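PDB 1MQV: cytochrome c' from Rhodopseudomonas palustris, which carries a covalently bound, high-spin heme c without a sixth ligand in a four-helix bundle and probably takes part in electron transfer, though its exact function is unknown. Local coordinates for residues A23-K27 with G28-W32; L54-A57 with D58-T61. The protein carries 3 engineered substitutions. One frame throughout, in Å; residues are numbered along the deposited sequence.

Contacts 1 and 2 are two local turns in the loops of the four-helix bundle, on opposite sides of the chain's centre, each about 19 Å from it. Their own centres lie about 37 Å apart and their nearest atoms about 22 Å, so they do not touch. Contact 1 ends helix 4-27 and leads into helix 34-50; contact 2 folds the loop between helices 34-50 and 75-95. The two differ in their distance from the heme: at contact 1 the side chain of L26 stays about 12 Å from it, whereas contact 2 includes the pocket residue F55, and the side chain of S59 is about 3 Å from that of heme-binding R8.

Contact 1 of 2, residues A23-K27 with G28-W32; sequences AAMLK and GEAKW. Engineered in segment 28-32: W32 (natural residue Phe).
The carbonyl oxygen of A24 is gripped by two amides from beyond the helix end: E29 N donates to A24 O at 2.9 Å, and A30 N adds a weak bond. On the next carbonyl, G28 N bonds to M25 O at 2.9 Å. G28 has a positive phi of 84°, where a beta carbon would collide with K27 O, which is why glycine suits this place. The chain then folds back, setting the CB atoms of A24 and A30 3.7 Å apart; two small methyls allow so close a return.

On the exposed side, K27 bends at chi3 and brings its NZ to OE1 of E29, a salt bridge of 3.3 Å, while a water bonded to NZ also makes a weak bond to OE1. M25 faces the interior. Its CG stands beside the backbone N, chi1 -79°, and the extended chain runs past K31 O to put SD 4.0 Å from CE3 of W32, an oblique Met-aromatic contact. The indole is an engineered replacement for phenylalanine. M25 also packs on V36, V37 and L102, so its long, flexible thioether ties the turn to two helices. An alanine here, lacking everything beyond CB, would probably open a gap beside the W32 ring and L102. The positive-phi glycine, with G28 N bonded to M25 O and E29 N to A24 O, makes a Schellman motif, here closing helix 4-27 of the four-helix bundle.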
loop_
_atom_site.group_PDB
_atom_site.type_symbol
_atom_site.label_atom_id
_atom_site.label_comp_id
_atom_site.label_asym_id
_atom_site.label_seq_id
_atom_site.Cartn_x
_atom_site.Cartn_y
_atom_site.Cartn_z
ATOM N N ALA A 23 -6.857 0.331 -11.409
ATOM C CA ALA A 23 -7.245 -0.947 -11.981
ATOM C C ALA A 23 -8.290 -0.713 -13.082
ATOM O O ALA A 23 -8.278 -1.387 -14.102
ATOM C CB ALA A 23 -7.821 -1.887 -10.894
ATOM N N ALA A 24 -9.202 0.227 -12.885
ATOM C CA ALA A 24 -10.238 0.488 -13.897
ATOM C C ALA A 24 -9.635 1.004 -15.210
ATOM O O ALA A 24 -10.084 0.668 -16.323
ATOM C CB ALA A 24 -11.294 1.476 -13.326
ATOM N N MET A 25 -8.608 1.825 -15.096
ATOM C CA MET A 25 -7.945 2.312 -16.295
ATOM C C MET A 25 -7.215 1.154 -16.975
ATOM O O MET A 25 -7.302 0.997 -18.192
ATOM C CB MET A 25 -6.947 3.412 -15.939
ATOM C CG MET A 25 -7.590 4.751 -15.703
ATOM S SD MET A 25 -6.439 5.909 -14.957
ATOM C CE MET A 25 -7.638 6.975 -14.034
ATOM N N LEU A 26 -6.508 0.332 -16.197
ATOM C CA LEU A 26 -5.762 -0.776 -16.787
ATOM C C LEU A 26 -6.727 -1.723 -17.512
ATOM O O LEU A 26 -6.382 -2.299 -18.527
ATOM C CB LEU A 26 -5.000 -1.516 -15.725
ATOM C CG LEU A 26 -3.864 -0.742 -15.079
ATOM C CD1 LEU A 26 -3.367 -1.595 -13.933
ATOM C CD2 LEU A 26 -2.734 -0.450 -16.092
ATOM N N LYS A 27 -7.931 -1.876 -16.975
ATOM C CA LYS A 27 -8.945 -2.731 -17.603
ATOM C C LYS A 27 -9.610 -2.098 -18.828
ATOM O O LYS A 27 -10.269 -2.783 -19.615
ATOM C CB LYS A 27 -10.025 -3.089 -16.576
ATOM C CG LYS A 27 -9.596 -4.216 -15.660
ATOM C CD LYS A 27 -10.292 -4.174 -14.327
ATOM C CE LYS A 27 -11.671 -4.732 -14.397
ATOM N NZ LYS A 27 -12.357 -4.505 -13.097
ATOM N N GLY A 28 -9.436 -0.796 -19.004
ATOM C CA GLY A 28 -10.060 -0.122 -20.134
ATOM C C GLY A 28 -11.507 0.263 -19.834
ATOM O O GLY A 28 -12.273 0.648 -20.724
ATOM N N GLU A 29 -11.874 0.177 -18.563
ATOM C CA GLU A 29 -13.225 0.488 -18.129
ATOM C C GLU A 29 -13.385 1.914 -17.611
ATOM O O GLU A 29 -14.481 2.320 -17.214
ATOM C CB GLU A 29 -13.655 -0.535 -17.075
ATOM C CG GLU A 29 -13.302 -1.951 -17.495
ATOM C CD GLU A 29 -13.927 -3.021 -16.629
ATOM O OE1 GLU A 29 -14.066 -2.800 -15.408
ATOM O OE2 GLU A 29 -14.263 -4.094 -17.178
ATOM N N ALA A 30 -12.289 2.667 -17.605
ATOM C CA ALA A 30 -12.286 4.076 -17.195
ATOM C C ALA A 30 -11.203 4.704 -18.027
ATOM O O ALA A 30 -10.180 4.085 -18.266
ATOM C CB ALA A 30 -11.970 4.243 -15.705
ATOM N N LYS A 31 -11.427 5.929 -18.475
ATOM C CA LYS A 31 -10.461 6.637 -19.309
ATOM C C LYS A 31 -9.292 7.143 -18.458
ATOM O O LYS A 31 -9.456 7.428 -17.275
ATOM C CB LYS A 31 -11.123 7.855 -19.965
ATOM C CG LYS A 31 -12.449 7.610 -20.681
ATOM C CD LYS A 31 -13.533 7.071 -19.742
ATOM C CE LYS A 31 -13.677 7.886 -18.455
ATOM N NZ LYS A 31 -14.320 7.074 -17.368
ATOM N N TRP A 32 -8.118 7.242 -19.072
ATOM C CA TRP A 32 -6.930 7.774 -18.411
ATOM C C TRP A 32 -7.251 9.161 -17.833
ATOM O O TRP A 32 -7.965 9.950 -18.472
ATOM C CB TRP A 32 -5.813 7.915 -19.443
ATOM C CG TRP A 32 -4.742 8.820 -19.020
ATOM C CD1 TRP A 32 -4.466 10.050 -19.533
ATOM C CD2 TRP A 32 -3.729 8.553 -18.043
ATOM N NE1 TRP A 32 -3.343 10.565 -18.943
ATOM C CE2 TRP A 32 -2.873 9.666 -18.020
ATOM C CE3 TRP A 32 -3.460 7.476 -17.177
ATOM C CZ2 TRP A 32 -1.766 9.740 -17.171
ATOM C CZ3 TRP A 32 -2.350 7.554 -16.332
ATOM C CH2 TRP A 32 -1.530 8.674 -16.335
HETATM O O HOH W 1 -13.126 -2.263 -12.263
#

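Contact 2 of 2, residues L54-A57 with D58-T61; sequences LFPA and DSKT
Both D58 and K60 place CG between the backbone N and the carbonyl carbon, chi1 57° and 74°, and each side chain is thereby folded back over the preceding residues. In D58 this sets OD1 3.4 Å from CG of P56, the carboxylate crossing the proline ring at a slant. K60 curls its methylenes round the carbonyl oxygen of A57, CG 3.2 Å from A57 O, and then bends at chi3 so that CE passes 3.9 Å from CB of A57. A long chain with a charged end suits this exposed position, where its side chain also touches F72.

The backbone makes two overlapping turns, each closed by an i to i+3 bond, forming a short 3-10 turn. S59 N donates to P56 O at 3.0 Å, and K60 N to A57 O at 3.0 Å with a fairly straight N-H...O angle of 161°. P56, with no N-H to give, suits the start of such a turn, since its carbonyl is the group used. The small methyl of A57 lets the K60 chain and F72 come close.

S59 is buried, and its short side chain packs CB against the proline ring while OG makes a weak bond back to P56 O. That hydroxyl also bonds to NH1 of R8, the same nitrogen that is held by L54 O. The heme-binding arginine is thus gripped by uncharged oxygens from this loop, which is likely to steady its guanidinium group while leaving its positive charge unneutralised by them.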
loop_
_atom_site.group_PDB
_atom_site.type_symbol
_atom_site.label_atom_id
_atom_site.label_comp_id
_atom_site.label_asym_id
_atom_site.label_seq_id
_atom_site.Cartn_x
_atom_site.Cartn_y
_atom_site.Cartn_z
ATOM N N LEU A 54 2.230 1.905 13.230
ATOM C CA LEU A 54 0.993 1.264 13.744
ATOM C C LEU A 54 0.949 -0.249 13.970
ATOM O O LEU A 54 -0.143 -0.845 14.004
ATOM C CB LEU A 54 -0.159 1.674 12.824
ATOM C CG LEU A 54 -0.358 3.147 12.624
ATOM C CD1 LEU A 54 -1.504 3.332 11.593
ATOM C CD2 LEU A 54 -0.773 3.791 13.952
ATOM N N PHE A 55 2.116 -0.897 14.075
ATOM C CA PHE A 55 2.159 -2.331 14.312
ATOM C C PHE A 55 2.984 -2.660 15.568
ATOM O O PHE A 55 4.053 -3.240 15.495
ATOM C CB PHE A 55 2.739 -3.088 13.087
ATOM C CG PHE A 55 1.803 -3.111 11.895
ATOM C CD1 PHE A 55 1.733 -2.007 11.029
ATOM C CD2 PHE A 55 0.953 -4.199 11.669
ATOM C CE1 PHE A 55 0.832 -1.988 9.971
ATOM C CE2 PHE A 55 0.039 -4.188 10.596
ATOM C CZ PHE A 55 -0.012 -3.072 9.747
ATOM N N PRO A 56 2.476 -2.299 16.754
ATOM C CA PRO A 56 3.220 -2.586 17.991
ATOM C C PRO A 56 3.087 -4.042 18.429
ATOM O O PRO A 56 2.055 -4.664 18.219
ATOM C CB PRO A 56 2.582 -1.631 19.005
ATOM C CG PRO A 56 1.107 -1.642 18.572
ATOM C CD PRO A 56 1.158 -1.680 17.026
ATOM N N ALA A 57 4.135 -4.594 19.041
ATOM C CA ALA A 57 4.062 -5.977 19.506
ATOM C C ALA A 57 2.917 -6.188 20.540
ATOM O O ALA A 57 2.361 -7.280 20.630
ATOM C CB ALA A 57 5.420 -6.401 20.095
ATOM N N ASP A 58 2.547 -5.159 21.302
ATOM C CA ASP A 58 1.462 -5.354 22.279
ATOM C C ASP A 58 0.085 -5.480 21.609
ATOM O O ASP A 58 -0.946 -5.563 22.275
ATOM C CB ASP A 58 1.448 -4.256 23.366
ATOM C CG ASP A 58 1.335 -2.858 22.810
ATOM O OD1 ASP A 58 0.603 -2.662 21.829
ATOM O OD2 ASP A 58 1.970 -1.939 23.371
ATOM N N SER A 59 0.067 -5.491 20.283
ATOM C CA SER A 59 -1.184 -5.656 19.599
ATOM C C SER A 59 -1.170 -6.992 18.855
ATOM O O SER A 59 -2.084 -7.290 18.058
ATOM C CB SER A 59 -1.406 -4.514 18.629
ATOM O OG SER A 59 -1.229 -4.979 17.312
ATOM N N LYS A 60 -0.161 -7.822 19.115
ATOM C CA LYS A 60 -0.089 -9.118 18.417
ATOM C C LYS A 60 -1.204 -10.090 18.859
ATOM O O LYS A 60 -1.506 -11.074 18.175
ATOM C CB LYS A 60 1.302 -9.768 18.583
ATOM C CG LYS A 60 1.623 -10.366 19.940
ATOM C CD LYS A 60 2.988 -11.074 19.918
ATOM C CE LYS A 60 4.138 -10.106 19.670
ATOM N NZ LYS A 60 5.475 -10.614 20.135
ATOM N N THR A 61 -1.830 -9.794 19.986
ATOM C CA THR A 61 -2.913 -10.613 20.512
ATOM C C THR A 61 -4.179 -9.753 20.433
ATOM O O THR A 61 -5.045 -9.828 21.305
ATOM C CB THR A 61 -2.652 -10.982 21.990
ATOM O OG1 THR A 61 -2.708 -9.796 22.796
ATOM C CG2 THR A 61 -1.264 -11.589 22.145
#